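Local atomic coordinates of tRNA (cytosine(38)-C(5))-methyltransferase (Schizosaccharomyces pombe, PDB entry 6FDF), a protein that methylates carbon 5 of cytosine 38 in the anticodon loop of tRNA(Asp), using S-adenosyl-L-methionine as the methyl donor. Residues A[215-219]-A[220-224]. Residues are numbered along the deposited sequence; the frame is centred on the assembly and turned at random.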
loop_
_atom_site.group_PDB
_atom_site.type_symbol
_atom_site.label_atom_id
_atom_site.label_comp_id
_atom_site.label_asym_id
_atom_site.label_seq_id
_atom_site.Cartn_x
_atom_site.Cartn_y
_atom_site.Cartn_z
ATOM N N TYR A 215 -17.129 6.415 15.997
ATOM C CA TYR A 215 -15.676 6.349 15.943
ATOM C C TYR A 215 -15.006 6.523 17.299
ATOM O O TYR A 215 -13.785 6.373 17.383
ATOM C CB TYR A 215 -15.139 7.400 14.964
ATOM C CG TYR A 215 -15.653 7.200 13.556
ATOM C CD1 TYR A 215 -15.072 6.258 12.715
ATOM C CD2 TYR A 215 -16.724 7.941 13.073
ATOM C CE1 TYR A 215 -15.546 6.060 11.430
ATOM C CE2 TYR A 215 -17.202 7.754 11.785
ATOM C CZ TYR A 215 -16.608 6.812 10.970
ATOM O OH TYR A 215 -17.073 6.616 9.686
ATOM N N MET A 216 -15.767 6.835 18.348
ATOM C CA MET A 216 -15.184 7.082 19.662
ATOM C C MET A 216 -14.607 5.793 20.229
ATOM O O MET A 216 -15.243 4.737 20.161
ATOM C CB MET A 216 -16.235 7.641 20.623
ATOM C CG MET A 216 -16.913 8.913 20.162
ATOM S SD MET A 216 -15.770 10.238 19.749
ATOM C CE MET A 216 -15.066 10.630 21.353
ATOM N N VAL A 217 -13.385 5.871 20.762
ATOM C CA VAL A 217 -12.764 4.693 21.351
ATOM C C VAL A 217 -13.527 4.309 22.612
ATOM O O VAL A 217 -13.904 5.169 23.419
ATOM C CB VAL A 217 -11.277 4.957 21.646
ATOM C CG1 VAL A 217 -10.598 3.690 22.167
ATOM C CG2 VAL A 217 -10.572 5.455 20.389
ATOM N N LEU A 218 -13.769 3.009 22.782
ATOM C CA LEU A 218 -14.568 2.533 23.903
ATOM C C LEU A 218 -13.819 2.706 25.220
ATOM O O LEU A 218 -12.607 2.488 25.294
ATOM C CB LEU A 218 -14.939 1.064 23.704
ATOM C CG LEU A 218 -15.943 0.794 22.583
ATOM C CD1 LEU A 218 -16.169 -0.701 22.418
ATOM C CD2 LEU A 218 -17.254 1.515 22.855
ATOM N N GLU A 219 -14.561 3.084 26.263
ATOM C CA GLU A 219 -13.972 3.200 27.595
ATOM C C GLU A 219 -13.399 1.866 28.059
ATOM O O GLU A 219 -12.354 1.825 28.718
ATOM C CB GLU A 219 -15.016 3.717 28.585
ATOM C CG GLU A 219 -14.513 3.829 30.021
ATOM C CD GLU A 219 -15.405 4.692 30.897
ATOM O OE1 GLU A 219 -14.906 5.221 31.913
ATOM O OE2 GLU A 219 -16.600 4.851 30.571
ATOM N N SER A 220 -14.074 0.762 27.727
ATOM C CA SER A 220 -13.588 -0.556 28.124
ATOM C C SER A 220 -12.195 -0.831 27.565
ATOM O O SER A 220 -11.322 -1.343 28.277
ATOM C CB SER A 220 -14.572 -1.634 27.667
ATOM O OG SER A 220 -14.584 -1.739 26.254
ATOM N N VAL A 221 -11.966 -0.486 26.296
ATOM C CA VAL A 221 -10.649 -0.669 25.692
ATOM C C VAL A 221 -9.646 0.321 26.274
ATOM O O VAL A 221 -8.486 -0.030 26.524
ATOM C CB VAL A 221 -10.750 -0.542 24.160
ATOM C CG1 VAL A 221 -9.368 -0.538 23.521
ATOM C CG2 VAL A 221 -11.600 -1.673 23.593
ATOM N N LEU A 222 -10.066 1.572 26.484
ATOM C CA LEU A 222 -9.157 2.567 27.053
ATOM C C LEU A 222 -8.755 2.214 28.481
ATOM O O LEU A 222 -7.624 2.501 28.901
ATOM C CB LEU A 222 -9.805 3.955 27.004
ATOM C CG LEU A 222 -9.855 4.627 25.627
ATOM C CD1 LEU A 222 -10.718 5.877 25.644
ATOM C CD2 LEU A 222 -8.447 4.964 25.156
ATOM N N ASN A 223 -9.658 1.597 29.246
ATOM C CA ASN A 223 -9.327 1.227 30.617
ATOM C C ASN A 223 -8.400 0.018 30.671
ATOM O O ASN A 223 -7.572 -0.087 31.582
ATOM C CB ASN A 223 -10.602 0.951 31.412
ATOM C CG ASN A 223 -11.283 2.222 31.881
ATOM O OD1 ASN A 223 -10.679 3.298 31.886
ATOM N ND2 ASN A 223 -12.544 2.105 32.280
ATOM N N LYS A 224 -8.531 -0.908 29.720
ATOM C CA LYS A 224 -7.743 -2.133 29.753
ATOM C C LYS A 224 -6.369 -1.969 29.110
ATOM O O LYS A 224 -5.373 -2.472 29.644
ATOM C CB LYS A 224 -8.507 -3.266 29.063
ATOM C CG LYS A 224 -7.838 -4.626 29.182
ATOM C CD LYS A 224 -7.390 -4.900 30.610
ATOM C CE LYS A 224 -7.897 -6.247 31.102
ATOM N NZ LYS A 224 -7.472 -7.354 30.204
HETATM O O HOH W 1 -12.271 5.794 32.175
#
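Leu222 and Asn223 return their backbone N-H groups to Leu218 and Glu219 as the extended chain winds into its first helical turn: Leu222 N donates to Leu218 O (3.0 Å) and Asn223 N to Glu219 O (2.8 Å). On the buried side, Val217 CG1 lies 3.7 Å from Leu222 CG, the two side chains crossing at about a right angle; CG1 stands anti to its own backbone N (chi1 -176°), which carries it over the leucine branch point. Leu218 takes the N-cap position of helix 219-225 with a side chain that cannot accept a bond from the helix's N-H groups. The short helix belongs to the smaller lobe of this C5-methyltransferase, away from the cofactor site, and Leu222 also packs on Leu278 of strand 278-279 and on Met274. Shortening Leu222 to an alanine would remove the branch that meets Val217 CG1 and would probably leave a gap facing Val217, Leu278 and Met274. On the exposed face, Asn223 ND2 sits 3.5 Å from Glu219 CG, the amide and carboxylate planes 55° apart, and one water donates to both Glu219 OE1 (2.7 Å) and Asn223 OD1 (3.0 Å).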